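Local coordinates for uncharacterized protein (Thermus thermophilus HB8, PDB 6SCE) that is a DNA nuclease of type III CRISPR defence that is activated by cyclic oligoadenylate, at residues A[17-22]-A[108-113]; A[327-332]-A[343-348]; A[573-576]-A[582-585]. All coordinates share one frame; numbering follows the deposited sequence.

Contact 1 of 3, residues A[17-22]-A[108-113]; sequences AYLGLK and FLVEGH. With nucleotides of chain B.
Leu19 and Val110 make the apolar link between helix 15-28 and strand 105-111. Leu19 CD2 lies 3.9 Å from Val110 CB, and the two side chains pass alongside, pointing opposite ways. Leu19 CG is anti to its backbone N (chi1 179°). This turns the CD2 methyl to the strand. Next to it, the Phe108 ring meets Gly20 with its edge. Gly20 CA, without a side chain, is in the ring plane, and Gly20 O is 3.7 Å from Phe108 CZ.

Polar bonds lie at the strand end. His113 ND1 donates to Glu111 OE1 over 2.8 Å, nearly straight at 173°. Glu111 OE2 accepts from the backbone N of His113, above its carboxylate plane. His113 NE2 shares a 2.7 Å hydrogen bond with O2' of A2 of chain B. A3 of chain B places its O4' over one face of the ring. A phenylalanine in place of His113 would probably leave that O2' and Glu111 OE1 without their ring-nitrogen partners.

Bonds at both ring nitrogens, to Glu111 and the A2 ribose, probably fix the imidazole's rotation. This is consistent with a CARF pocket where a carboxylate-oriented histidine bonds a ribose O2' of the oligoadenylate.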
loop_
_atom_site.group_PDB
_atom_site.type_symbol
_atom_site.label_atom_id
_atom_site.label_comp_id
_atom_site.label_asym_id
_atom_site.label_seq_id
_atom_site.Cartn_x
_atom_site.Cartn_y
_atom_site.Cartn_z
ATOM N N ALA A 17 3.711 13.445 -13.515
ATOM C CA ALA A 17 3.706 13.656 -14.974
ATOM C C ALA A 17 3.786 15.156 -15.282
ATOM O O ALA A 17 4.525 15.603 -16.180
ATOM C CB ALA A 17 2.442 13.059 -15.578
ATOM N N TYR A 18 3.006 15.923 -14.536
ATOM C CA TYR A 18 3.025 17.381 -14.673
ATOM C C TYR A 18 4.351 17.970 -14.231
ATOM O O TYR A 18 4.951 18.789 -14.959
ATOM C CB TYR A 18 1.851 18.012 -13.943
ATOM C CG TYR A 18 1.832 19.511 -14.023
ATOM C CD1 TYR A 18 1.925 20.170 -15.249
ATOM C CD2 TYR A 18 1.702 20.277 -12.876
ATOM C CE1 TYR A 18 1.889 21.559 -15.319
ATOM C CE2 TYR A 18 1.663 21.656 -12.941
ATOM C CZ TYR A 18 1.770 22.292 -14.166
ATOM O OH TYR A 18 1.735 23.682 -14.208
ATOM N N LEU A 19 4.868 17.521 -13.100
ATOM C CA LEU A 19 6.162 17.961 -12.670
ATOM C C LEU A 19 7.240 17.723 -13.732
ATOM O O LEU A 19 8.074 18.619 -13.993
ATOM C CB LEU A 19 6.532 17.288 -11.343
ATOM C CG LEU A 19 7.882 17.634 -10.754
ATOM C CD1 LEU A 19 8.006 19.132 -10.499
ATOM C CD2 LEU A 19 8.100 16.842 -9.463
ATOM N N GLY A 20 7.233 16.537 -14.373
ATOM C CA GLY A 20 8.220 16.233 -15.401
ATOM C C GLY A 20 8.099 17.163 -16.596
ATOM O O GLY A 20 9.123 17.609 -17.135
ATOM N N LEU A 21 6.871 17.527 -16.960
ATOM C CA LEU A 21 6.644 18.512 -18.019
ATOM C C LEU A 21 7.251 19.879 -17.641
ATOM O O LEU A 21 7.938 20.498 -18.462
ATOM C CB LEU A 21 5.166 18.640 -18.359
ATOM C CG LEU A 21 4.839 19.609 -19.493
ATOM C CD1 LEU A 21 5.575 19.320 -20.803
ATOM C CD2 LEU A 21 3.341 19.669 -19.730
ATOM N N LYS A 22 7.067 20.307 -16.389
ATOM C CA LYS A 22 7.640 21.592 -15.932
ATOM C C LYS A 22 9.156 21.537 -16.030
ATOM O O LYS A 22 9.782 22.524 -16.403
ATOM C CB LYS A 22 7.177 21.944 -14.507
ATOM C CG LYS A 22 5.680 22.184 -14.415
ATOM C CD LYS A 22 5.275 22.571 -12.994
ATOM C CE LYS A 22 5.613 24.026 -12.672
ATOM N NZ LYS A 22 5.523 24.290 -11.206
ATOM N N PHE A 108 14.653 10.409 -17.472
ATOM C CA PHE A 108 14.699 10.873 -16.107
ATOM C C PHE A 108 13.506 10.374 -15.283
ATOM O O PHE A 108 12.579 9.790 -15.819
ATOM C CB PHE A 108 14.789 12.402 -16.081
ATOM C CG PHE A 108 13.520 13.120 -16.455
ATOM C CD1 PHE A 108 13.121 13.231 -17.772
ATOM C CD2 PHE A 108 12.778 13.773 -15.485
ATOM C CE1 PHE A 108 11.969 13.904 -18.120
ATOM C CE2 PHE A 108 11.627 14.470 -15.820
ATOM C CZ PHE A 108 11.235 14.552 -17.150
ATOM N N LEU A 109 13.605 10.593 -13.987
ATOM C CA LEU A 109 12.552 10.296 -12.994
ATOM C C LEU A 109 12.359 11.562 -12.195
ATOM O O LEU A 109 13.281 12.382 -12.112
ATOM C CB LEU A 109 13.075 9.279 -11.968
ATOM C CG LEU A 109 13.699 7.997 -12.416
ATOM C CD1 LEU A 109 14.173 7.182 -11.245
ATOM C CD2 LEU A 109 12.610 7.264 -13.202
ATOM N N VAL A 110 11.212 11.692 -11.543
ATOM C CA VAL A 110 11.004 12.727 -10.528
ATOM C C VAL A 110 10.705 12.006 -9.220
ATOM O O VAL A 110 9.852 11.114 -9.153
ATOM C CB VAL A 110 9.916 13.742 -10.913
ATOM C CG1 VAL A 110 10.367 14.519 -12.129
ATOM C CG2 VAL A 110 8.557 13.093 -11.219
ATOM N N GLU A 111 11.447 12.360 -8.184
ATOM C CA GLU A 111 11.472 11.611 -6.951
ATOM C C GLU A 111 11.133 12.541 -5.791
ATOM O O GLU A 111 11.909 13.438 -5.461
ATOM C CB GLU A 111 12.866 10.979 -6.860
ATOM C CG GLU A 111 13.348 10.604 -5.486
ATOM C CD GLU A 111 12.339 9.814 -4.690
ATOM O OE1 GLU A 111 11.749 8.826 -5.277
ATOM O OE2 GLU A 111 12.191 10.208 -3.488
ATOM N N GLY A 112 9.959 12.347 -5.191
ATOM C CA GLY A 112 9.487 13.213 -4.120
ATOM C C GLY A 112 9.038 12.490 -2.883
ATOM O O GLY A 112 8.065 12.903 -2.220
ATOM N N HIS A 113 9.749 11.433 -2.537
ATOM C CA HIS A 113 9.299 10.569 -1.501
ATOM C C HIS A 113 9.926 10.825 -0.128
ATOM O O HIS A 113 9.642 10.095 0.804
ATOM C CB HIS A 113 9.507 9.130 -1.932
ATOM C CG HIS A 113 8.620 8.721 -3.074
ATOM N ND1 HIS A 113 9.078 8.584 -4.358
ATOM C CD2 HIS A 113 7.308 8.399 -3.101
ATOM C CE1 HIS A 113 8.079 8.202 -5.140
ATOM N NE2 HIS A 113 6.998 8.084 -4.401
ATOM P P A B 3 7.037 5.403 -7.419
ATOM O OP1 A B 3 8.378 5.950 -7.876
ATOM O OP2 A B 3 6.312 4.635 -8.491
ATOM O "O5'" A B 3 7.260 4.499 -6.135
ATOM C "C5'" A B 3 6.192 4.066 -5.280
ATOM C "C4'" A B 3 6.800 3.133 -4.258
ATOM O "O4'" A B 3 7.739 3.870 -3.419
ATOM C "C3'" A B 3 5.815 2.461 -3.309
ATOM O "O3'" A B 3 6.123 1.080 -3.313
ATOM C "C2'" A B 3 6.124 3.127 -1.959
ATOM O "O2'" A B 3 5.836 2.317 -0.840
ATOM C "C1'" A B 3 7.617 3.391 -2.105
ATOM N N9 A B 3 8.119 4.419 -1.222
ATOM C C8 A B 3 7.581 5.670 -1.036
ATOM N N7 A B 3 8.287 6.397 -0.193
ATOM C C5 A B 3 9.357 5.589 0.153
ATOM C C6 A B 3 10.462 5.802 1.000
ATOM N N6 A B 3 10.678 6.954 1.629
ATOM N N1 A B 3 11.358 4.794 1.104
ATOM C C2 A B 3 11.144 3.658 0.430
ATOM N N3 A B 3 10.136 3.338 -0.392
ATOM C C4 A B 3 9.269 4.366 -0.483
ATOM P P A B 2 1.483 6.683 -10.339
ATOM O OP1 A B 2 0.199 7.082 -9.683
ATOM O OP2 A B 2 1.872 7.186 -11.704
ATOM O "O5'" A B 2 2.664 7.082 -9.329
ATOM C "C5'" A B 2 4.027 7.029 -9.811
ATOM C "C4'" A B 2 4.959 7.494 -8.721
ATOM O "O4'" A B 2 4.714 8.905 -8.476
ATOM C "C3'" A B 2 4.820 6.789 -7.378
ATOM O "O3'" A B 2 6.096 6.535 -6.792
ATOM C "C2'" A B 2 4.070 7.811 -6.527
ATOM O "O2'" A B 2 4.383 7.703 -5.155
ATOM C "C1'" A B 2 4.605 9.118 -7.094
ATOM N N9 A B 2 3.780 10.283 -6.834
ATOM C C8 A B 2 2.444 10.310 -6.504
ATOM N N7 A B 2 2.011 11.522 -6.270
ATOM C C5 A B 2 3.122 12.337 -6.435
ATOM C C6 A B 2 3.310 13.727 -6.308
ATOM N N6 A B 2 2.364 14.568 -5.896
ATOM N N1 A B 2 4.543 14.213 -6.590
ATOM C C2 A B 2 5.513 13.343 -6.903
ATOM N N3 A B 2 5.458 12.017 -7.040
ATOM C C4 A B 2 4.219 11.575 -6.780
#

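Contact 2 of 3, residues A[327-332]-A[343-348]; sequences SRLRWA and VHRSFL
Leu329 rests on the guanidinium group of Arg345. Its CD2 methyl sits 3.3 Å above one face of the group, offset toward the rim. CD2 is 3.6 Å from both NE and NH2 of Arg345. The branch CG follows at 4.0 Å from CZ of Arg345. The other methyl, CD1, reaches back to Arg345 CB. The leucine side chain thus lies across both the root and the flat end of the arginine, and the two cross at a slant.

The torsions explain how the arginine gets there. Arg345 CG stands between its backbone N and its carbonyl carbon (chi1 47°). The chain then runs straight through chi2 and bends at chi3 (-85°). That bend lays the guanidinium along Leu329. NH1 ends 4.1 Å from Arg330 CA, beside the helix backbone.

Phe347 comes in from further along the strand. Its CE1 is 3.7 Å from Leu329 CD2, at an oblique angle. Its CE2 lies at the edge of the Arg345 guanidinium, in plane. Leu329 CD2 is therefore shared by an aromatic ring and a charged flat group. Arg345 NH1 finds its charge partner in Glu333, one turn on along the helix. Glu333 would be expected to keep the guanidinium over the leucine. The Arg330 chain is extended and leads its own charge away.

Helix 326-338 runs almost antiparallel to strand 342-347, at 172° between the short segments. The two belong to a beta-alpha-beta unit that starts with strand 316-321, consistent with the Rossmann-like fold of a CARF domain. Leu329 also touches Leu319 and Thr321 of that strand. Strand 342-347 is outermost in its sheet within the chain, so this contact lies at the sheet border.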
loop_
_atom_site.group_PDB
_atom_site.type_symbol
_atom_site.label_atom_id
_atom_site.label_comp_id
_atom_site.label_asym_id
_atom_site.label_seq_id
_atom_site.Cartn_x
_atom_site.Cartn_y
_atom_site.Cartn_z
ATOM N N SER A 327 11.120 0.215 10.411
ATOM C CA SER A 327 10.219 -0.784 11.010
ATOM C C SER A 327 9.922 -1.921 10.032
ATOM O O SER A 327 10.029 -3.096 10.367
ATOM C CB SER A 327 8.884 -0.162 11.424
ATOM O OG SER A 327 9.088 0.810 12.424
ATOM N N ARG A 328 9.563 -1.560 8.813
ATOM C CA ARG A 328 9.264 -2.599 7.815
ATOM C C ARG A 328 10.474 -3.472 7.510
ATOM O O ARG A 328 10.338 -4.682 7.290
ATOM C CB ARG A 328 8.678 -1.983 6.550
ATOM C CG ARG A 328 7.354 -1.244 6.799
ATOM C CD ARG A 328 6.277 -2.222 7.217
ATOM N NE ARG A 328 6.041 -3.192 6.149
ATOM C CZ ARG A 328 5.167 -3.020 5.154
ATOM N NH1 ARG A 328 4.406 -1.929 5.103
ATOM N NH2 ARG A 328 5.071 -3.951 4.201
ATOM N N LEU A 329 11.662 -2.872 7.479
ATOM C CA LEU A 329 12.868 -3.630 7.260
ATOM C C LEU A 329 13.070 -4.603 8.420
ATOM O O LEU A 329 13.404 -5.779 8.205
ATOM C CB LEU A 329 14.078 -2.717 7.109
ATOM C CG LEU A 329 15.437 -3.368 6.898
ATOM C CD1 LEU A 329 15.450 -4.153 5.615
ATOM C CD2 LEU A 329 16.531 -2.308 6.870
ATOM N N ARG A 330 12.875 -4.114 9.641
ATOM C CA ARG A 330 13.036 -4.967 10.839
ATOM C C ARG A 330 12.119 -6.205 10.765
ATOM O O ARG A 330 12.537 -7.343 11.019
ATOM C CB ARG A 330 12.721 -4.146 12.097
ATOM C CG ARG A 330 12.808 -4.898 13.418
ATOM C CD ARG A 330 12.389 -3.981 14.571
ATOM N NE ARG A 330 12.517 -4.638 15.877
ATOM C CZ ARG A 330 12.124 -4.106 17.040
ATOM N NH1 ARG A 330 11.562 -2.905 17.084
ATOM N NH2 ARG A 330 12.277 -4.786 18.168
ATOM N N TRP A 331 10.866 -6.005 10.385
ATOM C CA TRP A 331 9.891 -7.106 10.313
ATOM C C TRP A 331 10.207 -8.068 9.182
ATOM O O TRP A 331 10.007 -9.266 9.306
ATOM C CB TRP A 331 8.466 -6.571 10.159
ATOM C CG TRP A 331 8.116 -5.676 11.297
ATOM C CD1 TRP A 331 8.503 -5.832 12.591
ATOM C CD2 TRP A 331 7.352 -4.472 11.248
ATOM N NE1 TRP A 331 8.021 -4.807 13.352
ATOM C CE2 TRP A 331 7.304 -3.959 12.553
ATOM C CE3 TRP A 331 6.694 -3.783 10.233
ATOM C CZ2 TRP A 331 6.624 -2.797 12.869
ATOM C CZ3 TRP A 331 6.016 -2.614 10.556
ATOM C CH2 TRP A 331 5.989 -2.140 11.851
ATOM N N ALA A 332 10.703 -7.527 8.069
ATOM C CA ALA A 332 11.100 -8.380 6.941
ATOM C C ALA A 332 12.291 -9.247 7.342
ATOM O O ALA A 332 12.325 -10.450 7.061
ATOM C CB ALA A 332 11.453 -7.551 5.718
ATOM N N VAL A 343 19.920 -13.180 6.287
ATOM C CA VAL A 343 19.505 -11.832 5.899
ATOM C C VAL A 343 20.664 -10.839 5.932
ATOM O O VAL A 343 21.389 -10.758 6.913
ATOM C CB VAL A 343 18.417 -11.304 6.823
ATOM C CG1 VAL A 343 18.033 -9.881 6.416
ATOM C CG2 VAL A 343 17.213 -12.222 6.783
ATOM N N HIS A 344 20.812 -10.071 4.863
ATOM C CA HIS A 344 21.703 -8.924 4.834
ATOM C C HIS A 344 20.848 -7.710 4.513
ATOM O O HIS A 344 19.991 -7.767 3.626
ATOM C CB HIS A 344 22.739 -9.108 3.765
ATOM C CG HIS A 344 23.412 -10.440 3.794
ATOM N ND1 HIS A 344 24.363 -10.776 4.740
ATOM C CD2 HIS A 344 23.283 -11.520 2.989
ATOM C CE1 HIS A 344 24.785 -12.006 4.515
ATOM N NE2 HIS A 344 24.154 -12.476 3.455
ATOM N N ARG A 345 21.087 -6.619 5.216
ATOM C CA ARG A 345 20.283 -5.430 5.076
ATOM C C ARG A 345 21.196 -4.267 5.060
ATOM O O ARG A 345 22.264 -4.318 5.660
ATOM C CB ARG A 345 19.323 -5.288 6.247
ATOM C CG ARG A 345 19.968 -5.507 7.613
ATOM C CD ARG A 345 18.939 -5.383 8.727
ATOM N NE ARG A 345 18.764 -3.991 9.102
ATOM C CZ ARG A 345 17.920 -3.546 10.027
ATOM N NH1 ARG A 345 17.118 -4.379 10.694
ATOM N NH2 ARG A 345 17.863 -2.241 10.261
ATOM N N SER A 346 20.776 -3.200 4.404
ATOM C CA SER A 346 21.460 -1.944 4.521
ATOM C C SER A 346 20.476 -0.819 4.300
ATOM O O SER A 346 19.452 -1.006 3.623
ATOM C CB SER A 346 22.610 -1.859 3.503
ATOM O OG SER A 346 23.445 -0.743 3.795
ATOM N N PHE A 347 20.768 0.343 4.888
ATOM C CA PHE A 347 20.015 1.563 4.629
ATOM C C PHE A 347 20.608 2.393 3.498
ATOM O O PHE A 347 21.850 2.618 3.426
ATOM C CB PHE A 347 19.916 2.440 5.878
ATOM C CG PHE A 347 19.048 1.879 6.953
ATOM C CD1 PHE A 347 17.675 1.743 6.764
ATOM C CD2 PHE A 347 19.600 1.489 8.175
ATOM C CE1 PHE A 347 16.868 1.238 7.769
ATOM C CE2 PHE A 347 18.791 0.981 9.186
ATOM C CZ PHE A 347 17.420 0.843 8.972
ATOM N N LEU A 348 19.717 2.913 2.654
ATOM C CA LEU A 348 20.056 3.956 1.672
ATOM C C LEU A 348 20.006 5.308 2.356
ATOM O O LEU A 348 19.312 5.452 3.354
ATOM C CB LEU A 348 19.072 3.954 0.506
ATOM C CG LEU A 348 18.878 2.609 -0.182
ATOM C CD1 LEU A 348 17.809 2.776 -1.265
ATOM C CD2 LEU A 348 20.183 2.042 -0.758
#

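Contact 3 of 3, residues A[573-576]-A[582-585]; sequences ELVR and EARG. With nucleotides of chain B.
Val575 sends both methyls from helix 561-579 onto the backbone that leads into strand 584-592. CG1 is anti to the backbone N of Val575 (chi1 167°). From there it presses on the peptide between Ala583 and Arg584. It is 3.3 Å from Ala583 C and 3.4 Å from Arg584 N. CG2 stands beside the backbone N of Val575 and meets the next step of the strand, 3.8 Å from Gly585 CA. Gly585 has no side chain, and CG2 lies close over its CA. Ala583 answers from the other side of the contact. Its CB lies 3.5 Å from Val575 O and 3.7 Å from Val575 CG1.

The helix and the strand are the second half of a beta-alpha-beta unit that begins with strand 551-558. Both strands sit side by side in the sheet, and Phe554 of the first also packs on Val575. The layout is consistent with the restriction-endonuclease-like core expected of a DNA nuclease.

Arg576 points away from the strand, back over its own helix. Its chain is extended as far as CG and CD, then turns at chi3 (69°). NE and NH2 both grip Glu573 OE1, side-on, with the oxygen in the guanidinium plane. The NH2 bond to OE1 is 2.9 Å long. The NE bond to OE1 is longer, at 3.2 Å. Ser213 OG takes a further bond from Arg576 NH2.

Glu582 also turns away from the helix. Its chain bends at chi2 (-52°), and CG lies 3.6 Å from C6 of A4 of chain B. Arg634 pairs with the carboxylate, while Arg584 extends its guanidinium to Asn630 O.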
loop_
_atom_site.group_PDB
_atom_site.type_symbol
_atom_site.label_atom_id
_atom_site.label_comp_id
_atom_site.label_asym_id
_atom_site.label_seq_id
_atom_site.Cartn_x
_atom_site.Cartn_y
_atom_site.Cartn_z
ATOM N N GLU A 573 -10.071 0.670 6.032
ATOM C CA GLU A 573 -8.734 1.220 6.277
ATOM C C GLU A 573 -7.795 0.152 6.812
ATOM O O GLU A 573 -6.606 0.159 6.483
ATOM C CB GLU A 573 -8.796 2.401 7.256
ATOM C CG GLU A 573 -9.700 3.545 6.811
ATOM C CD GLU A 573 -9.267 4.196 5.513
ATOM O OE1 GLU A 573 -8.082 4.094 5.140
ATOM O OE2 GLU A 573 -10.124 4.813 4.853
ATOM N N LEU A 574 -8.311 -0.743 7.655
ATOM C CA LEU A 574 -7.505 -1.862 8.148
ATOM C C LEU A 574 -7.081 -2.733 6.973
ATOM O O LEU A 574 -5.930 -3.146 6.876
ATOM C CB LEU A 574 -8.289 -2.715 9.165
ATOM C CG LEU A 574 -7.646 -4.044 9.555
ATOM C CD1 LEU A 574 -6.411 -3.772 10.414
ATOM C CD2 LEU A 574 -8.641 -4.971 10.246
ATOM N N VAL A 575 -8.035 -3.026 6.094
ATOM C CA VAL A 575 -7.762 -3.865 4.928
ATOM C C VAL A 575 -6.667 -3.209 4.074
ATOM O O VAL A 575 -5.680 -3.860 3.724
ATOM C CB VAL A 575 -9.051 -4.116 4.122
ATOM C CG1 VAL A 575 -8.749 -4.718 2.740
ATOM C CG2 VAL A 575 -9.981 -5.045 4.915
ATOM N N ARG A 576 -6.839 -1.916 3.787
ATOM C CA ARG A 576 -5.896 -1.178 2.964
ATOM C C ARG A 576 -4.508 -1.136 3.578
ATOM O O ARG A 576 -3.514 -1.456 2.920
ATOM C CB ARG A 576 -6.382 0.266 2.702
ATOM C CG ARG A 576 -5.377 1.127 1.921
ATOM C CD ARG A 576 -5.934 2.502 1.545
ATOM N NE ARG A 576 -6.113 3.382 2.708
ATOM C CZ ARG A 576 -5.211 4.258 3.180
ATOM N NH1 ARG A 576 -4.022 4.420 2.604
ATOM N NH2 ARG A 576 -5.504 4.988 4.252
ATOM N N GLU A 582 -4.007 -4.681 -2.548
ATOM C CA GLU A 582 -4.869 -5.629 -3.240
ATOM C C GLU A 582 -5.753 -6.385 -2.244
ATOM O O GLU A 582 -6.478 -7.296 -2.642
ATOM C CB GLU A 582 -4.066 -6.576 -4.109
ATOM C CG GLU A 582 -3.346 -5.867 -5.268
ATOM C CD GLU A 582 -4.291 -5.022 -6.077
ATOM O OE1 GLU A 582 -5.376 -5.552 -6.452
ATOM O OE2 GLU A 582 -4.002 -3.828 -6.285
ATOM N N ALA A 583 -5.681 -6.028 -0.960
ATOM C CA ALA A 583 -6.409 -6.772 0.058
ATOM C C ALA A 583 -7.900 -6.420 0.005
ATOM O O ALA A 583 -8.302 -5.362 -0.497
ATOM C CB ALA A 583 -5.833 -6.489 1.442
ATOM N N ARG A 584 -8.726 -7.310 0.542
ATOM C CA ARG A 584 -10.157 -7.051 0.599
ATOM C C ARG A 584 -10.712 -7.468 1.947
ATOM O O ARG A 584 -10.066 -8.186 2.702
ATOM C CB ARG A 584 -10.899 -7.833 -0.494
ATOM C CG ARG A 584 -10.433 -7.567 -1.916
ATOM C CD ARG A 584 -10.789 -6.176 -2.402
ATOM N NE ARG A 584 -10.242 -5.966 -3.746
ATOM C CZ ARG A 584 -10.819 -6.366 -4.882
ATOM N NH1 ARG A 584 -12.009 -6.983 -4.879
ATOM N NH2 ARG A 584 -10.202 -6.140 -6.044
ATOM N N GLY A 585 -11.924 -7.008 2.229
ATOM C CA GLY A 585 -12.605 -7.388 3.461
ATOM C C GLY A 585 -13.890 -8.110 3.073
ATOM O O GLY A 585 -14.633 -7.626 2.231
ATOM P P A B 4 5.010 -0.056 -3.099
ATOM O OP1 A B 4 3.656 0.560 -3.009
ATOM O OP2 A B 4 5.452 -1.020 -2.031
ATOM O "O5'" A B 4 5.149 -0.738 -4.537
ATOM C "C5'" A B 4 4.486 -1.993 -4.750
ATOM C "C4'" A B 4 4.175 -2.118 -6.222
ATOM O "O4'" A B 4 3.809 -3.495 -6.527
ATOM C "C3'" A B 4 3.000 -1.255 -6.661
ATOM O "O3'" A B 4 3.094 -0.749 -7.990
ATOM C "C2'" A B 4 1.852 -2.267 -6.597
ATOM O "O2'" A B 4 0.728 -1.864 -7.346
ATOM C "C1'" A B 4 2.556 -3.484 -7.167
ATOM N N9 A B 4 1.872 -4.750 -6.946
ATOM C C8 A B 4 1.596 -5.665 -7.932
ATOM N N7 A B 4 0.923 -6.697 -7.493
ATOM C C5 A B 4 0.707 -6.435 -6.144
ATOM C C6 A B 4 0.043 -7.150 -5.125
ATOM N N6 A B 4 -0.591 -8.313 -5.310
ATOM N N1 A B 4 0.003 -6.583 -3.893
ATOM C C2 A B 4 0.608 -5.401 -3.712
ATOM N N3 A B 4 1.282 -4.649 -4.587
ATOM C C4 A B 4 1.299 -5.227 -5.796
#

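From the N terminus the contacts follow one another in series, and none nests in or crosses another. Contact 1 closes a long loop of 85 residues, joining helix 15-28 to strand 105-111 in the first seven-stranded sheet. Contact 2 closes a loop of ten residues within a beta-alpha-beta unit of a second sheet with the same strand order, probably the second CARF domain. Contact 3 closes the shortest loop, five residues, joining helix 561-579 to strand 584-592 in the sheet of the probable nuclease domain. The centres are about 24 to 29 Å apart, and the contacts do not touch one another. Chain B nucleotides meet contacts 1 and 3, consistent with an activator bound between domains.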